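Side-chain contacts in phenolpthiocerol synthesis type-I polyketide synthase ppsA (Mycobacterium bovis, PDB 7AKC), which probably takes part in building the lipid core of phthiocerols and phenolphthiocerols by successive addition of malonyl-CoA or methylmalonyl-CoA extender units, its acyltransferase domain being the part present here: residues A217-A220 with L221-A224; E258-A261 with T262-R265. All blocks are in the same frame, centred on the assembly; numbering follows the deposited sequence.

Both contacts are local, each within one continuous run of chain in the acyltransferase domain, and contact 1 closes before contact 2 opens. Residues 217-220 are in 3-10 form, and 222-224 open helix 222-228; residues 258-265 belong to helix 257-265, and strand 240-242, at one edge of the parallel sheet, comes between them in the chain. Contact 1 lies at the surface, its centre about 18 Å from that of the chain, and contact 2 is buried, at about 12 Å. Their centres lie about 9 Å apart. Asp-219 OD1 makes a salt bridge of 2.9 Å to Arg-265 NE, and Gln-222 NE2 probably donates to Ala-261 O, polar groups tying the two helical elements together.

Contact 1: residues A217-A220 with L221-A224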
loop_
_atom_site.group_PDB
_atom_site.type_symbol
_atom_site.label_atom_id
_atom_site.label_comp_id
_atom_site.label_asym_id
_atom_site.label_seq_id
_atom_site.Cartn_x
_atom_site.Cartn_y
_atom_site.Cartn_z
ATOM N N ALA A 217 -3.396 -13.183 -9.946
ATOM C CA ALA A 217 -3.712 -14.279 -9.010
ATOM C C ALA A 217 -4.817 -13.850 -8.042
ATOM O O ALA A 217 -5.466 -14.715 -7.467
ATOM C CB ALA A 217 -2.481 -14.684 -8.268
ATOM N N MET A 218 -4.995 -12.543 -7.874
ATOM C CA MET A 218 -6.067 -12.030 -6.987
ATOM C C MET A 218 -7.445 -12.063 -7.667
ATOM O O MET A 218 -8.440 -11.952 -6.949
ATOM C CB MET A 218 -5.732 -10.606 -6.535
ATOM C CG MET A 218 -4.404 -10.512 -5.831
ATOM S SD MET A 218 -4.441 -11.304 -4.210
ATOM C CE MET A 218 -3.423 -12.747 -4.509
ATOM N N ASP A 219 -7.503 -12.205 -8.988
ATOM C CA ASP A 219 -8.808 -12.160 -9.694
ATOM C C ASP A 219 -9.742 -13.212 -9.103
ATOM O O ASP A 219 -10.898 -12.894 -8.846
ATOM C CB ASP A 219 -8.657 -12.482 -11.173
ATOM C CG ASP A 219 -7.901 -11.453 -11.983
ATOM O OD1 ASP A 219 -7.766 -10.331 -11.505
ATOM O OD2 ASP A 219 -7.475 -11.794 -13.088
ATOM N N ALA A 220 -9.221 -14.408 -8.861
ATOM C CA ALA A 220 -10.065 -15.526 -8.383
ATOM C C ALA A 220 -10.607 -15.314 -6.968
ATOM O O ALA A 220 -11.550 -15.998 -6.637
ATOM C CB ALA A 220 -9.310 -16.820 -8.492
ATOM N N LEU A 221 -10.027 -14.405 -6.184
ATOM C CA LEU A 221 -10.471 -14.146 -4.789
ATOM C C LEU A 221 -11.500 -13.007 -4.733
ATOM O O LEU A 221 -12.082 -12.810 -3.666
ATOM C CB LEU A 221 -9.263 -13.793 -3.922
ATOM C CG LEU A 221 -8.046 -14.707 -4.032
ATOM C CD1 LEU A 221 -6.938 -14.205 -3.129
ATOM C CD2 LEU A 221 -8.405 -16.135 -3.676
ATOM N N GLN A 222 -11.701 -12.299 -5.834
ATOM C CA GLN A 222 -12.606 -11.121 -5.811
ATOM C C GLN A 222 -14.067 -11.562 -5.600
ATOM O O GLN A 222 -14.714 -10.892 -4.805
ATOM C CB GLN A 222 -12.422 -10.255 -7.055
ATOM C CG GLN A 222 -11.050 -9.620 -7.172
ATOM C CD GLN A 222 -10.972 -8.782 -8.421
ATOM O OE1 GLN A 222 -11.224 -9.256 -9.522
ATOM N NE2 GLN A 222 -10.644 -7.515 -8.254
ATOM N N PRO A 223 -14.630 -12.636 -6.223
ATOM C CA PRO A 223 -16.029 -12.979 -5.916
ATOM C C PRO A 223 -16.244 -13.265 -4.439
ATOM O O PRO A 223 -17.252 -12.823 -3.879
ATOM C CB PRO A 223 -16.295 -14.212 -6.787
ATOM C CG PRO A 223 -15.338 -14.070 -7.929
ATOM C CD PRO A 223 -14.082 -13.539 -7.257
ATOM N N ALA A 224 -15.304 -13.978 -3.802
ATOM C CA ALA A 224 -15.372 -14.310 -2.373
ATOM C C ALA A 224 -15.366 -13.026 -1.545
ATOM O O ALA A 224 -16.189 -12.874 -0.636
HETATM O O HOH W 1 -9.778 -8.393 -11.636
HETATM O O HOH W 2 -13.487 -16.004 -4.852
#
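Met-218 and Leu-221 make the compact side of this helical turn. Both SD and CE of Met-218 lie 4.0 Å from CD1 of Leu-221, the two side chains crossing at a slant so that one leucine methyl meets the thioether end. Bends at chi2 (-70°) and chi3 (109°) fold the methionine tip back to this methyl. Beneath them the backbone is in 3-10 form: Leu-221 N donates to Met-218 O at 3.0 Å, and Gln-222 N to Asp-219 O at 3.2 Å, both i to i+3 bonds.

The other side has a looser, water-bridged gap. Asp-219 and Gln-222 run alongside each other, carboxylate and amide planes 32° apart, but OD1 of Asp-219 and OE1 of Gln-222, both acceptors, stay 4.1 Å apart. A water fills the role of donor to both, at 2.8 Å from Asp-219 OD1 and 2.7 Å from Gln-222 OE1. Further along, a second water donates to Ala-220 O and accepts from Ala-224 N, standing in for a direct i to i+4 bond, with Pro-223 CD 3.6 Å from Ala-220 O.

Leu-144 packs on both Met-218 and Leu-221, while Met-218 also touches Met-264. Asp-219 OD1 also forms a salt bridge with Arg-265 and Gln-222 NE2 probably a hydrogen bond with Ala-261 O, so that this entry into helix 222-228 lies against helix 257-265.

Contact 2: residues E258-A261 with T262-R265; sequences EHWA and TNMR
Helix 257-265 of the acyltransferase domain contributes two consecutive turns here, held by i to i+4 bonds and by a threonine hydroxyl folded back on the preceding turn. Glu-258 O accepts twice from Thr-262: from N at 2.9 Å and from OG1 at 3.0 Å, the two donors arriving from opposite faces of the carbonyl plane. The hydroxyl can do this because OG1 lies beside its own backbone N, chi1 -66°. It also comes within 3.2 Å of Glu-258 OE2, which a bend at chi2 (57°) brings round; that carboxylate has its salt bridge with Arg-226.

Asn-263 N donates to His-259 O at 2.8 Å, and Met-264 N to Trp-260 O. On the buried side, CD2 of His-259 sits over one face of the Trp-260 indole, 3.6 Å above its plane and toward its rim, while Trp-260 CZ3 lies in the plane of the imidazole at its edge. Both imidazole nitrogens are engaged, ND1 with Tyr-246 and NE2 with Glu-115, which should hold the ring's rotation. Helices 115-121, 127-141 and 222-228 all supply side chains that cover Trp-260.

Asn-263 runs alongside Trp-260, its amide steeply inclined to the indole, at 76°. Its ND2 is bonded to Thr-245, and its OD1 approaches the indole at the edge, near the ring plane. A water in the plane of that ring donates both to Asn-263 OD1 and to Trp-260 O, at 2.7 Å in each case.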
loop_
_atom_site.group_PDB
_atom_site.type_symbol
_atom_site.label_atom_id
_atom_site.label_comp_id
_atom_site.label_asym_id
_atom_site.label_seq_id
_atom_site.Cartn_x
_atom_site.Cartn_y
_atom_site.Cartn_z
ATOM N N GLU A 258 -16.766 -4.065 -2.808
ATOM C CA GLU A 258 -16.265 -3.855 -4.158
ATOM C C GLU A 258 -14.932 -3.123 -4.108
ATOM O O GLU A 258 -13.995 -3.552 -4.794
ATOM C CB GLU A 258 -17.284 -3.108 -5.047
ATOM C CG GLU A 258 -16.858 -3.069 -6.507
ATOM C CD GLU A 258 -16.607 -4.421 -7.156
ATOM O OE1 GLU A 258 -17.597 -5.083 -7.541
ATOM O OE2 GLU A 258 -15.424 -4.822 -7.280
ATOM N N HIS A 259 -14.825 -2.073 -3.258
ATOM C CA HIS A 259 -13.571 -1.359 -3.064
ATOM C C HIS A 259 -12.452 -2.302 -2.576
ATOM O O HIS A 259 -11.361 -2.235 -3.124
ATOM C CB HIS A 259 -13.712 -0.195 -2.077
ATOM C CG HIS A 259 -12.434 0.578 -1.927
ATOM N ND1 HIS A 259 -12.043 1.504 -2.874
ATOM C CD2 HIS A 259 -11.470 0.485 -0.982
ATOM C CE1 HIS A 259 -10.866 1.962 -2.469
ATOM N NE2 HIS A 259 -10.491 1.380 -1.327
ATOM N N TRP A 260 -12.695 -3.143 -1.553
ATOM C CA TRP A 260 -11.627 -4.038 -1.055
ATOM C C TRP A 260 -11.254 -5.149 -2.035
ATOM O O TRP A 260 -10.058 -5.448 -2.190
ATOM C CB TRP A 260 -11.965 -4.572 0.356
ATOM C CG TRP A 260 -12.193 -3.440 1.322
ATOM C CD1 TRP A 260 -13.368 -3.102 1.936
ATOM C CD2 TRP A 260 -11.251 -2.407 1.659
ATOM N NE1 TRP A 260 -13.210 -1.933 2.653
ATOM C CE2 TRP A 260 -11.918 -1.484 2.496
ATOM C CE3 TRP A 260 -9.921 -2.143 1.286
ATOM C CZ2 TRP A 260 -11.301 -0.324 2.960
ATOM C CZ3 TRP A 260 -9.302 -1.022 1.790
ATOM C CH2 TRP A 260 -9.995 -0.116 2.599
ATOM N N ALA A 261 -12.239 -5.672 -2.796
ATOM C CA ALA A 261 -11.963 -6.661 -3.861
ATOM C C ALA A 261 -11.127 -6.013 -4.977
ATOM O O ALA A 261 -10.198 -6.632 -5.506
ATOM C CB ALA A 261 -13.274 -7.185 -4.442
ATOM N N THR A 262 -11.427 -4.746 -5.303
ATOM C CA THR A 262 -10.693 -4.033 -6.342
ATOM C C THR A 262 -9.294 -3.668 -5.893
ATOM O O THR A 262 -8.332 -3.813 -6.651
ATOM C CB THR A 262 -11.497 -2.803 -6.779
ATOM O OG1 THR A 262 -12.695 -3.233 -7.424
ATOM C CG2 THR A 262 -10.703 -1.868 -7.694
ATOM N N ASN A 263 -9.180 -3.181 -4.647
ATOM C CA ASN A 263 -7.919 -2.740 -4.048
ATOM C C ASN A 263 -6.851 -3.839 -4.019
ATOM O O ASN A 263 -5.670 -3.572 -4.285
ATOM C CB ASN A 263 -8.169 -2.150 -2.645
ATOM C CG ASN A 263 -6.928 -2.015 -1.820
ATOM O OD1 ASN A 263 -6.553 -2.950 -1.088
ATOM N ND2 ASN A 263 -6.219 -0.910 -2.000
ATOM N N MET A 264 -7.278 -5.062 -3.729
ATOM C CA MET A 264 -6.320 -6.198 -3.638
ATOM C C MET A 264 -5.763 -6.586 -5.019
ATOM O O MET A 264 -4.679 -7.152 -5.047
ATOM C CB MET A 264 -6.989 -7.409 -2.971
ATOM C CG MET A 264 -7.949 -8.153 -3.853
ATOM S SD MET A 264 -8.867 -9.398 -2.934
ATOM C CE MET A 264 -7.537 -10.204 -2.052
ATOM N N ARG A 265 -6.468 -6.280 -6.106
ATOM C CA ARG A 265 -6.027 -6.675 -7.474
ATOM C C ARG A 265 -5.338 -5.505 -8.175
ATOM O O ARG A 265 -4.311 -5.730 -8.815
ATOM C CB ARG A 265 -7.235 -7.114 -8.304
ATOM C CG ARG A 265 -6.982 -7.282 -9.792
ATOM C CD ARG A 265 -5.898 -8.298 -10.064
ATOM N NE ARG A 265 -5.620 -8.396 -11.483
ATOM C CZ ARG A 265 -4.701 -7.691 -12.125
ATOM N NH1 ARG A 265 -3.945 -6.825 -11.474
ATOM N NH2 ARG A 265 -4.539 -7.862 -13.420
HETATM O O HOH W 3 -7.990 -5.076 -0.422
#